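Local coordinates for protein ethylbenzene dehydrogenase beta-subunit (PDB 2IVF) that serves as the iron-sulfur subunit of a three-chain enzyme complex, holding three SF4 clusters and one F3S cluster that probably relay electrons, at residues A37-I41 and W42-P46; P60-G63 and Y64-Y68; G74-R77 and G78-Q81; H99-V102 and F103-K107; E316-N319 and M320-R324. All blocks are in the same frame, centred on the assembly; numbering follows the deposited sequence.

Each of the five contacts closes a short local turn, and they follow one another along the chain without nesting or crossing. From the N terminus, contact 1 finishes helix 33-42 beside an SF4 cluster. Contact 2 folds the loop after strand 55-59, its centre about 21 Å from that of contact 1. Contact 3 closes the hairpin of strands 75-76 and 79-80 at the surface. Contact 4 forms the outlying helix 99-104, about 53 Å between centres from contact 3, and packs, like contact 1, against the alpha-subunit. Much later, contact 5 ends helix 306-321, on the opposite side of the chain's centre from contact 1, and also touches that subunit.

Contact 1: residues A37-I41 and W42-P46; sequences ACKNI and WTKRP. With SF4 (iron/sulfur cluster), chain U.
The indole of Trp-42 carries the CG2 methyl of Ile-41 over one face, 3.3 Å from the centroid of the six-membered ring and 7° from its normal, a CH-pi contact. At the ring's edge lies the sulfur of Cys-38, with SG 3.7 Å from CD1 of Trp-42. The ring of Trp-53 also meets this indole. Cys-38 SG binds iron FE2 of the SF4 cluster at 2.3 Å, while Trp-42 CD1 comes within 3.6 Å of cluster sulfur S3; a broad, weakly polar indole suits a wall beside such a cluster. The helix ends here: Trp-42 N bonds to Cys-38 O at 2.9 Å, and Thr-43 is the first residue to leave helical angles. Lys-39, bent at chi2 (115°) and chi4, brings its NZ forward to Thr-43, donating to both OG1 and O, each 2.7 Å away; Met-51 O is a further acceptor. Lys-44 NZ reaches Asn-40 OD1 at 3.2 Å, and both side chains bond to Asn-135 of the alpha-subunit; Asn-40 ND2 bonds back to Val-36 O. Cys-38 closes a CX2CX2CX3C run of the bacterial ferredoxin kind, whose last cysteine characteristically serves a different cluster from the first three, as here.

Contact 2: residues P60-G63 and Y64-Y68; sequences PGKG and YPRDY
Lys-62 meets Arg-66 and Asp-67 in a tight local reversal of the long loop that runs from strand 55-59 to strand 75-76. Its backbone lock is the bond from Asp-67 N to Lys-62 O, 2.9 Å long with the donor tilted 33° from the carbonyl plane. Gly-63 makes the bend possible with a phi of 72°, a value glycine adopts easily, and a cis peptide before Pro-65 turns the chain again, as proline readily allows. A type II beta turn follows from Pro-65 to Tyr-68, closed by a weak bond from Tyr-68 N to Pro-65 O at 3.0 Å. The side chains of Lys-62 and Arg-66 run alongside each other in the same direction, with Lys-62 CD 3.9 Å from Arg-66 CG. Their cationic ends are joined through one water, which accepts from Lys-62 NZ at 2.6 Å and from Arg-66 NH1 at 2.9 Å and probably eases the proximity of two like charges. Asp-67 leans back over the lysine, OD1 lying 3.5 Å from CG of Lys-62. Long aliphatic stems with charged ends suit this partly exposed side. Arg-66 also forms a salt bridge through NE with Asp-90 and a cation-pi contact with Trp-126. Inward, Tyr-64 OH hydrogen-bonds to Ser-91 O, and Arg-149 makes a cation-pi contact with the ring of Tyr-68.

Contact 3: residues G74-R77 and G78-Q81; sequences GFLR and GEPQ
Leu-76 and Glu-79 face each other as a hydrogen-bonded antiparallel pair, with Leu-76 N donating to Glu-79 O at 2.7 Å and 164°. The same carbonyl is gripped a second time: Gln-81 NE2 reaches Glu-79 O at 2.7 Å, nearly straight, and from the opposite face of the carbonyl plane. The bend at chi2 of Gln-81 (-54°) folds the amide back over its own strand, where NE2 also lies 3.6 Å from CB of Leu-76. Two residues further from the turn, Gln-81 N bonds to Gly-74 O at 3.0 Å. Arg-77 and Gly-78 occupy the corners of a type I' turn, both with positive phi; glycine is at ease there, and this turn is the classic closure of a beta hairpin with a two-residue loop. A water spans the turn, accepting from Gly-78 N at 2.8 Å and donating weakly to Phe-75 O. Arg-77 and Glu-79 run alongside each other on the exposed side, in a long salt bridge of 3.9 Å from NE to OE2; the oxygen stands well out of the guanidinium plane, so charge alone attracts. Phe-75 pairs with Pro-80 at the non-hydrogen-bonded position, which suits a proline with no N-H to offer, and Phe-75 CD1 rests 3.8 Å from Pro-80 CA. The ring of Phe-75 also meets an aromatic side chain of another chain. At its base the hairpin is tied by backbone bonds from Gly-74 to Ala-193 at the end of helix 189-193, and from Phe-75 to Tyr-264.

Contact 4: residues H99-V102 and F103-K107; sequences HKEV and FYEGK
His-99 and Phe-103 begin the run of helical bonds: Phe-103 N donates to His-99 O at 2.9 Å, and Tyr-104 N follows to Lys-100 O at 3.0 Å. Beyond them a water takes over, 2.6 Å from Glu-101 O and accepting from Lys-107 N at 3.0 Å, with a weak bond from Glu-105 N. Gly-106, with phi 69°, turns the chain so that Lys-107 comes back beside the helix; glycine takes such a positive phi without strain. The carbonyl oxygen of His-99 sits 3.1 Å above one face of the Phe-103 ring, toward its rim. CG of Phe-103 stands beside its own backbone N (chi1 -52°), which lays the ring back along the helix, where CE2 touches CB of His-99 at 3.6 Å. The two rings lie obliquely, planes 68° apart. This short helix, 99-104, presents its aromatic side to the alpha-subunit: His-99 NE2 bonds to Thr-860 O of that chain, Phe-103 packs on its Met-639 and Val-102 on its Trp-929. The other side is a salt-bridge network. Lys-107 NZ forms a salt bridge with Glu-101 OE2 at 2.6 Å, where the oxygen offers its anti lone pair, and NZ has a second, long partner in Glu-105 OE1. Extended chains in both Glu-101 and Lys-107 allow the charges to meet across the turn. Glu-105 crosses Lys-100 at about a right angle, its OE2 lying 3.5 Å from CG of Lys-100, so the lysine offers its aliphatic stem to the carboxylate.

Contact 5: residues E316-N319 and M320-R324; sequences EREN and MRAGR. With PO4 (phosphate ion), chain P.
Asn-319 and Arg-324 close the C-terminal end of helix 306-321, where the chain reverses out of its last turn. Arg-324 N reaches back to Asn-319 O at 2.9 Å, and inside this loop Gly-323 N bonds to Met-320 O at 3.1 Å. Gly-323 supplies the positive phi (80°) that the reversal needs, a value natural to glycine. Along the last turn of the helix a phosphate ion, probably from the crystallisation liquor, is held in this crystal by two arginines one turn apart. Arg-321 forks on it, NH1 and NH2 each donating to the same oxygen O4 at 3.0 Å, with the phosphorus near the guanidinium plane. Arg-317 NH1 takes another oxygen, O2, also at 3.0 Å, and His-314 adds a further bond. The anion probably balances the charge of both guanidinium groups, whose planes are 51° apart. Arg-321 NH1 has an additional grip in Glu-318: OE1 lies 2.9 Å away, close to the guanidinium plane, the carboxylate being brought round by the bend at chi2 (58°). Arg-317 is long and extended enough to bond through NE to Arg-272 O of the alpha-subunit and, through NH2, to reach Asp-293 of that chain. On another side, Asn-319 ND2 donates to Glu-316 OE1 at 3.1 Å, a carboxylate oxygen also held by Ser-326. Met-320, flexible and apolar, packs on Met-329 and Ile-333 of the next helix. Backbone bonds nested around a glycine of positive phi are the signature of Schellman C-capping.

Contact 1: residues A37-I41 and W42-P46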
# COMPACT_ATOMS: atom_id res chain seq x y z
N ALA B 37 -7.77 -9.71 4.49
CA ALA B 37 -8.07 -10.40 5.76
C ALA B 37 -9.02 -11.54 5.45
O ALA B 37 -8.78 -12.68 5.80
CB ALA B 37 -8.72 -9.39 6.80
N CYS B 38 -10.08 -11.23 4.72
CA CYS B 38 -11.03 -12.26 4.32
C CYS B 38 -10.40 -13.30 3.42
O CYS B 38 -10.58 -14.51 3.64
CB CYS B 38 -12.19 -11.65 3.54
SG CYS B 38 -13.48 -12.86 3.28
N LYS B 39 -9.68 -12.82 2.40
CA LYS B 39 -9.23 -13.68 1.30
C LYS B 39 -8.27 -14.73 1.83
O LYS B 39 -8.28 -15.88 1.38
CB LYS B 39 -8.50 -12.85 0.24
CG LYS B 39 -8.37 -13.55 -1.14
CD LYS B 39 -9.18 -12.75 -2.19
CE LYS B 39 -9.48 -13.46 -3.43
NZ LYS B 39 -10.47 -14.53 -3.28
N ASN B 40 -7.44 -14.31 2.76
CA ASN B 40 -6.37 -15.15 3.27
C ASN B 40 -6.81 -16.15 4.30
O ASN B 40 -6.02 -17.01 4.69
CB ASN B 40 -5.19 -14.28 3.73
CG ASN B 40 -4.38 -13.79 2.54
OD1 ASN B 40 -3.52 -14.51 2.03
ND2 ASN B 40 -4.74 -12.61 2.03
N ILE B 41 -8.07 -16.09 4.73
CA ILE B 41 -8.68 -17.22 5.41
C ILE B 41 -9.56 -18.05 4.48
O ILE B 41 -9.37 -19.27 4.39
CB ILE B 41 -9.53 -16.81 6.62
CG1 ILE B 41 -8.76 -15.85 7.51
CG2 ILE B 41 -10.01 -18.09 7.40
CD1 ILE B 41 -9.62 -15.08 8.51
N TRP B 42 -10.49 -17.39 3.78
CA TRP B 42 -11.59 -18.09 3.14
C TRP B 42 -11.50 -18.30 1.65
O TRP B 42 -12.16 -19.23 1.15
CB TRP B 42 -12.94 -17.42 3.44
CG TRP B 42 -13.12 -17.10 4.87
CD1 TRP B 42 -13.19 -15.86 5.40
CD2 TRP B 42 -13.20 -18.01 5.98
NE1 TRP B 42 -13.32 -15.92 6.77
CE2 TRP B 42 -13.35 -17.23 7.15
CE3 TRP B 42 -13.17 -19.41 6.10
CZ2 TRP B 42 -13.42 -17.79 8.42
CZ3 TRP B 42 -13.27 -19.97 7.37
CH2 TRP B 42 -13.40 -19.17 8.51
N THR B 43 -10.81 -17.45 0.91
CA THR B 43 -11.02 -17.48 -0.54
C THR B 43 -9.74 -17.58 -1.33
O THR B 43 -9.54 -16.89 -2.32
CB THR B 43 -11.91 -16.29 -1.07
OG1 THR B 43 -11.33 -15.03 -0.75
CG2 THR B 43 -13.28 -16.37 -0.45
N LYS B 44 -8.91 -18.51 -0.90
CA LYS B 44 -7.78 -18.96 -1.69
C LYS B 44 -7.91 -20.41 -2.17
O LYS B 44 -6.99 -20.96 -2.76
CB LYS B 44 -6.50 -18.76 -0.88
CG LYS B 44 -6.10 -17.34 -0.86
CD LYS B 44 -4.96 -17.04 0.12
CE LYS B 44 -3.69 -17.73 -0.20
NZ LYS B 44 -2.68 -17.36 0.86
N ARG B 45 -9.06 -21.03 -1.91
CA ARG B 45 -9.37 -22.37 -2.38
C ARG B 45 -9.69 -22.35 -3.87
O ARG B 45 -10.22 -21.36 -4.36
CB ARG B 45 -10.60 -22.88 -1.62
CG ARG B 45 -10.38 -23.03 -0.13
CD ARG B 45 -11.65 -23.42 0.58
NE ARG B 45 -12.48 -22.26 0.81
CZ ARG B 45 -13.67 -22.06 0.26
NH1 ARG B 45 -14.21 -22.97 -0.56
NH2 ARG B 45 -14.33 -20.95 0.54
N PRO B 46 -9.35 -23.42 -4.61
CA PRO B 46 -9.71 -23.48 -6.04
C PRO B 46 -11.20 -23.19 -6.25
O PRO B 46 -12.05 -23.74 -5.55
CB PRO B 46 -9.36 -24.93 -6.44
CG PRO B 46 -8.33 -25.35 -5.45
CD PRO B 46 -8.57 -24.60 -4.19
FE1 SF4 U . -17.51 -12.12 5.70
FE2 SF4 U . -15.04 -12.44 4.86
FE3 SF4 U . -15.64 -10.39 6.49
FE4 SF4 U . -15.58 -12.87 7.52
S1 SF4 U . -13.79 -11.71 6.67
S2 SF4 U . -17.25 -11.35 7.82
S3 SF4 U . -16.35 -14.13 5.72
S4 SF4 U . -16.39 -10.73 4.30
O HOH W 1 -3.76 -17.69 3.45
O HOH W 2 -8.79 -20.26 1.38

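Contact 2: residues P60-G63 and Y64-Y68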
# COMPACT_ATOMS: atom_id res chain seq x y z
N PRO B 60 -17.81 7.54 -6.44
CA PRO B 60 -18.48 6.86 -7.57
C PRO B 60 -17.57 5.88 -8.26
O PRO B 60 -16.33 6.14 -8.41
CB PRO B 60 -18.76 7.99 -8.57
CG PRO B 60 -18.78 9.19 -7.77
CD PRO B 60 -18.06 8.98 -6.50
N GLY B 61 -18.16 4.78 -8.71
CA GLY B 61 -17.43 3.77 -9.47
C GLY B 61 -18.42 2.70 -9.90
O GLY B 61 -19.62 2.83 -9.64
N LYS B 62 -17.92 1.67 -10.56
CA LYS B 62 -18.79 0.57 -11.03
C LYS B 62 -19.09 -0.44 -9.91
O LYS B 62 -20.01 -1.23 -10.02
CB LYS B 62 -18.18 -0.11 -12.25
CG LYS B 62 -18.14 0.81 -13.48
CD LYS B 62 -17.67 0.11 -14.69
CE LYS B 62 -17.43 1.07 -15.86
NZ LYS B 62 -17.03 0.19 -17.00
N GLY B 63 -18.33 -0.35 -8.81
CA GLY B 63 -18.51 -1.21 -7.68
C GLY B 63 -18.05 -2.62 -7.97
O GLY B 63 -17.25 -2.88 -8.88
N TYR B 64 -18.52 -3.53 -7.14
CA TYR B 64 -18.08 -4.90 -7.16
C TYR B 64 -19.25 -5.80 -6.81
O TYR B 64 -19.87 -5.57 -5.82
CB TYR B 64 -16.97 -5.14 -6.16
CG TYR B 64 -16.56 -6.61 -6.17
CD1 TYR B 64 -15.71 -7.09 -7.12
CD2 TYR B 64 -17.13 -7.52 -5.30
CE1 TYR B 64 -15.34 -8.40 -7.16
CE2 TYR B 64 -16.77 -8.84 -5.32
CZ TYR B 64 -15.88 -9.29 -6.27
OH TYR B 64 -15.56 -10.64 -6.30
N PRO B 65 -19.56 -6.80 -7.63
CA PRO B 65 -19.04 -6.96 -8.97
C PRO B 65 -19.39 -5.74 -9.79
O PRO B 65 -20.26 -4.94 -9.40
CB PRO B 65 -19.78 -8.18 -9.51
CG PRO B 65 -20.24 -8.90 -8.31
CD PRO B 65 -20.45 -7.90 -7.24
N ARG B 66 -18.69 -5.60 -10.91
CA ARG B 66 -18.93 -4.55 -11.87
C ARG B 66 -20.42 -4.35 -12.18
O ARG B 66 -21.11 -5.28 -12.58
CB ARG B 66 -18.21 -4.88 -13.16
CG ARG B 66 -18.26 -3.75 -14.20
CD ARG B 66 -17.36 -4.03 -15.37
NE ARG B 66 -17.57 -5.32 -16.02
CZ ARG B 66 -16.97 -5.70 -17.14
NH1 ARG B 66 -16.14 -4.88 -17.80
NH2 ARG B 66 -17.25 -6.89 -17.66
N ASP B 67 -20.86 -3.11 -12.00
CA ASP B 67 -22.18 -2.67 -12.31
C ASP B 67 -23.21 -3.48 -11.58
O ASP B 67 -24.26 -3.70 -12.11
CB ASP B 67 -22.42 -2.67 -13.83
CG ASP B 67 -21.67 -1.53 -14.54
OD1 ASP B 67 -21.35 -0.54 -13.88
OD2 ASP B 67 -21.42 -1.63 -15.75
N TYR B 68 -22.92 -3.92 -10.36
CA TYR B 68 -23.90 -4.73 -9.58
C TYR B 68 -25.26 -4.04 -9.42
O TYR B 68 -26.33 -4.68 -9.30
CB TYR B 68 -23.31 -5.08 -8.21
CG TYR B 68 -23.48 -4.04 -7.10
CD1 TYR B 68 -22.55 -3.04 -6.89
CD2 TYR B 68 -24.60 -4.07 -6.27
CE1 TYR B 68 -22.70 -2.11 -5.88
CE2 TYR B 68 -24.77 -3.16 -5.27
CZ TYR B 68 -23.82 -2.18 -5.06
OH TYR B 68 -24.03 -1.30 -4.05
O HOH W 3 -15.86 -2.03 -17.80

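Contact 3: residues G74-R77 and G78-Q81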
# COMPACT_ATOMS: atom_id res chain seq x y z
N GLY B 74 -33.38 -8.63 -5.76
CA GLY B 74 -34.02 -7.94 -4.65
C GLY B 74 -35.52 -7.82 -4.79
O GLY B 74 -36.12 -8.54 -5.59
N PHE B 75 -36.11 -6.87 -4.06
CA PHE B 75 -37.56 -6.69 -4.04
C PHE B 75 -37.94 -5.19 -4.25
O PHE B 75 -37.28 -4.32 -3.70
CB PHE B 75 -38.15 -7.14 -2.71
CG PHE B 75 -37.81 -8.54 -2.29
CD1 PHE B 75 -38.55 -9.62 -2.75
CD2 PHE B 75 -36.79 -8.77 -1.37
CE1 PHE B 75 -38.25 -10.91 -2.35
CE2 PHE B 75 -36.49 -10.06 -0.94
CZ PHE B 75 -37.22 -11.14 -1.44
N LEU B 76 -39.01 -4.93 -5.01
CA LEU B 76 -39.57 -3.57 -5.25
C LEU B 76 -41.04 -3.55 -4.88
O LEU B 76 -41.83 -4.29 -5.45
CB LEU B 76 -39.46 -3.20 -6.73
CG LEU B 76 -39.91 -1.80 -7.16
CD1 LEU B 76 -38.66 -0.95 -7.43
CD2 LEU B 76 -40.77 -1.82 -8.42
N ARG B 77 -41.44 -2.71 -3.92
CA ARG B 77 -42.80 -2.77 -3.40
C ARG B 77 -43.00 -4.15 -2.83
O ARG B 77 -44.11 -4.68 -2.85
CB ARG B 77 -43.85 -2.51 -4.50
CG ARG B 77 -43.50 -1.36 -5.48
CD ARG B 77 -44.50 -1.25 -6.66
NE ARG B 77 -43.84 -0.66 -7.83
CZ ARG B 77 -44.48 -0.15 -8.89
NH1 ARG B 77 -45.81 -0.12 -8.94
NH2 ARG B 77 -43.77 0.36 -9.89
N GLY B 78 -41.92 -4.77 -2.36
CA GLY B 78 -41.97 -6.16 -1.96
C GLY B 78 -42.22 -7.14 -3.10
O GLY B 78 -42.63 -8.28 -2.87
N GLU B 79 -41.94 -6.72 -4.33
CA GLU B 79 -42.06 -7.58 -5.51
C GLU B 79 -40.68 -8.04 -5.96
O GLU B 79 -39.82 -7.21 -6.24
CB GLU B 79 -42.64 -6.78 -6.65
CG GLU B 79 -44.02 -6.28 -6.36
CD GLU B 79 -44.64 -5.69 -7.58
OE1 GLU B 79 -45.52 -6.36 -8.18
OE2 GLU B 79 -44.20 -4.59 -7.98
N PRO B 80 -40.49 -9.37 -6.07
CA PRO B 80 -39.18 -9.85 -6.48
C PRO B 80 -38.82 -9.44 -7.89
O PRO B 80 -39.68 -9.45 -8.76
CB PRO B 80 -39.31 -11.36 -6.39
CG PRO B 80 -40.72 -11.64 -6.37
CD PRO B 80 -41.43 -10.48 -5.84
N GLN B 81 -37.56 -9.11 -8.11
CA GLN B 81 -37.13 -8.57 -9.39
C GLN B 81 -36.16 -9.53 -10.06
O GLN B 81 -35.27 -10.04 -9.40
CB GLN B 81 -36.43 -7.21 -9.21
CG GLN B 81 -37.35 -6.13 -8.59
CD GLN B 81 -38.65 -5.94 -9.36
OE1 GLN B 81 -38.64 -5.58 -10.53
NE2 GLN B 81 -39.77 -6.19 -8.71
O HOH W 4 -39.31 -4.09 -1.57

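Contact 4: residues H99-V102 and F103-K107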
# COMPACT_ATOMS: atom_id res chain seq x y z
N HIS B 99 5.67 -14.48 -14.21
CA HIS B 99 7.00 -14.42 -13.60
C HIS B 99 8.05 -15.18 -14.38
O HIS B 99 9.09 -14.61 -14.73
CB HIS B 99 6.99 -14.99 -12.18
CG HIS B 99 6.02 -14.34 -11.26
ND1 HIS B 99 4.68 -14.64 -11.26
CD2 HIS B 99 6.21 -13.44 -10.27
CE1 HIS B 99 4.08 -13.95 -10.31
NE2 HIS B 99 4.99 -13.20 -9.70
N LYS B 100 7.79 -16.48 -14.67
CA LYS B 100 8.76 -17.31 -15.40
C LYS B 100 9.17 -16.67 -16.72
O LYS B 100 10.35 -16.58 -17.04
CB LYS B 100 8.23 -18.74 -15.69
CG LYS B 100 9.32 -19.72 -16.22
CD LYS B 100 8.80 -21.17 -16.48
CE LYS B 100 9.66 -21.94 -17.43
NZ LYS B 100 9.14 -23.35 -17.71
N GLU B 101 8.18 -16.19 -17.47
CA GLU B 101 8.39 -15.59 -18.78
C GLU B 101 9.34 -14.40 -18.72
O GLU B 101 10.23 -14.23 -19.56
CB GLU B 101 7.05 -15.14 -19.39
CG GLU B 101 7.17 -14.76 -20.81
CD GLU B 101 5.86 -14.39 -21.44
OE1 GLU B 101 5.01 -13.77 -20.78
OE2 GLU B 101 5.71 -14.72 -22.65
N VAL B 102 9.13 -13.55 -17.72
CA VAL B 102 9.94 -12.34 -17.54
C VAL B 102 11.35 -12.63 -16.99
O VAL B 102 12.34 -12.02 -17.41
CB VAL B 102 9.20 -11.33 -16.67
CG1 VAL B 102 10.08 -10.10 -16.43
CG2 VAL B 102 7.87 -10.95 -17.30
N PHE B 103 11.49 -13.62 -16.09
CA PHE B 103 12.78 -13.80 -15.40
C PHE B 103 13.72 -14.80 -16.00
O PHE B 103 14.94 -14.68 -15.88
CB PHE B 103 12.51 -14.22 -13.94
CG PHE B 103 11.55 -13.33 -13.20
CD1 PHE B 103 11.43 -11.97 -13.50
CD2 PHE B 103 10.82 -13.84 -12.14
CE1 PHE B 103 10.58 -11.16 -12.77
CE2 PHE B 103 9.95 -13.02 -11.42
CZ PHE B 103 9.81 -11.69 -11.73
N TYR B 104 13.18 -15.84 -16.63
CA TYR B 104 13.94 -17.06 -16.86
C TYR B 104 13.94 -17.57 -18.29
O TYR B 104 14.64 -18.56 -18.57
CB TYR B 104 13.38 -18.18 -15.96
CG TYR B 104 13.40 -17.81 -14.50
CD1 TYR B 104 14.58 -17.42 -13.89
CD2 TYR B 104 12.26 -17.90 -13.72
CE1 TYR B 104 14.63 -17.09 -12.58
CE2 TYR B 104 12.30 -17.55 -12.39
CZ TYR B 104 13.51 -17.15 -11.83
OH TYR B 104 13.61 -16.80 -10.51
N GLU B 105 13.19 -16.93 -19.17
CA GLU B 105 12.95 -17.52 -20.49
C GLU B 105 13.83 -16.95 -21.57
O GLU B 105 13.72 -17.33 -22.73
CB GLU B 105 11.46 -17.51 -20.84
CG GLU B 105 10.73 -18.67 -20.13
CD GLU B 105 9.24 -18.72 -20.41
OE1 GLU B 105 8.79 -18.09 -21.39
OE2 GLU B 105 8.52 -19.41 -19.64
N GLY B 106 14.79 -16.11 -21.20
CA GLY B 106 15.74 -15.60 -22.17
C GLY B 106 15.10 -14.63 -23.18
O GLY B 106 15.63 -14.44 -24.29
N LYS B 107 13.99 -14.01 -22.79
CA LYS B 107 13.25 -13.10 -23.66
C LYS B 107 13.67 -11.65 -23.47
O LYS B 107 13.18 -10.75 -24.17
CB LYS B 107 11.72 -13.26 -23.46
CG LYS B 107 11.20 -14.63 -23.88
CD LYS B 107 9.68 -14.71 -23.65
CE LYS B 107 9.03 -15.87 -24.40
NZ LYS B 107 7.51 -15.73 -24.31
O HOH W 5 12.75 -14.11 -20.11

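Contact 5: residues E316-N319 and M320-R324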
# COMPACT_ATOMS: atom_id res chain seq x y z
N GLU B 316 -22.08 17.31 16.21
CA GLU B 316 -21.42 16.58 17.29
C GLU B 316 -19.94 16.86 17.27
O GLU B 316 -19.30 17.00 18.32
CB GLU B 316 -21.71 15.10 17.17
CG GLU B 316 -23.15 14.75 17.60
CD GLU B 316 -23.54 15.33 18.94
OE1 GLU B 316 -22.74 15.30 19.87
OE2 GLU B 316 -24.68 15.83 19.08
N ARG B 317 -19.39 16.95 16.07
CA ARG B 317 -18.01 17.31 15.94
C ARG B 317 -17.75 18.70 16.53
O ARG B 317 -16.79 18.90 17.25
CB ARG B 317 -17.65 17.26 14.48
CG ARG B 317 -16.25 17.63 14.21
CD ARG B 317 -15.91 17.39 12.76
NE ARG B 317 -14.56 17.85 12.51
CZ ARG B 317 -14.14 18.37 11.37
NH1 ARG B 317 -14.99 18.62 10.37
NH2 ARG B 317 -12.87 18.70 11.27
N GLU B 318 -18.65 19.64 16.28
CA GLU B 318 -18.57 20.94 16.92
C GLU B 318 -18.71 20.88 18.44
O GLU B 318 -18.00 21.60 19.15
CB GLU B 318 -19.61 21.91 16.35
CG GLU B 318 -19.61 23.24 17.05
CD GLU B 318 -18.29 23.99 17.03
OE1 GLU B 318 -17.49 23.81 16.08
OE2 GLU B 318 -18.07 24.79 17.98
N ASN B 319 -19.59 20.03 18.95
CA ASN B 319 -19.69 19.84 20.40
C ASN B 319 -18.33 19.43 20.98
O ASN B 319 -17.93 19.92 22.04
CB ASN B 319 -20.74 18.79 20.73
CG ASN B 319 -22.15 19.27 20.48
OD1 ASN B 319 -22.45 20.48 20.54
ND2 ASN B 319 -23.05 18.33 20.24
N MET B 320 -17.64 18.52 20.30
CA MET B 320 -16.31 18.07 20.74
C MET B 320 -15.32 19.18 20.75
O MET B 320 -14.61 19.40 21.74
CB MET B 320 -15.76 17.01 19.80
CG MET B 320 -16.41 15.76 20.01
SD MET B 320 -15.81 14.98 21.50
CE MET B 320 -14.28 14.26 20.94
N ARG B 321 -15.25 19.86 19.63
CA ARG B 321 -14.33 20.93 19.44
C ARG B 321 -14.53 22.00 20.46
O ARG B 321 -13.56 22.54 20.97
CB ARG B 321 -14.49 21.50 18.03
CG ARG B 321 -13.39 22.43 17.64
CD ARG B 321 -13.78 23.21 16.43
NE ARG B 321 -13.47 22.49 15.19
CZ ARG B 321 -14.35 22.00 14.32
NH1 ARG B 321 -15.66 22.12 14.53
NH2 ARG B 321 -13.90 21.41 13.21
N ALA B 322 -15.79 22.31 20.79
CA ALA B 322 -16.11 23.34 21.77
C ALA B 322 -15.94 22.95 23.26
O ALA B 322 -16.24 23.78 24.14
CB ALA B 322 -17.52 23.81 21.54
N GLY B 323 -15.47 21.74 23.56
CA GLY B 323 -15.31 21.28 24.95
C GLY B 323 -16.60 20.80 25.60
O GLY B 323 -16.66 20.63 26.83
N ARG B 324 -17.64 20.59 24.81
CA ARG B 324 -18.90 20.08 25.33
C ARG B 324 -18.89 18.55 25.39
O ARG B 324 -19.75 17.96 26.01
CB ARG B 324 -20.12 20.50 24.48
CG ARG B 324 -20.69 21.94 24.60
CD ARG B 324 -21.90 22.06 23.58
NE ARG B 324 -23.04 21.19 24.01
CZ ARG B 324 -24.16 20.92 23.31
NH1 ARG B 324 -24.37 21.42 22.10
NH2 ARG B 324 -25.11 20.14 23.83
P PO4 P . -17.90 20.83 11.69
O1 PO4 P . -18.39 20.53 13.10
O2 PO4 P . -17.76 19.50 10.95
O3 PO4 P . -18.88 21.74 10.96
O4 PO4 P . -16.55 21.51 11.78
O HOH W 6 -26.09 19.24 20.21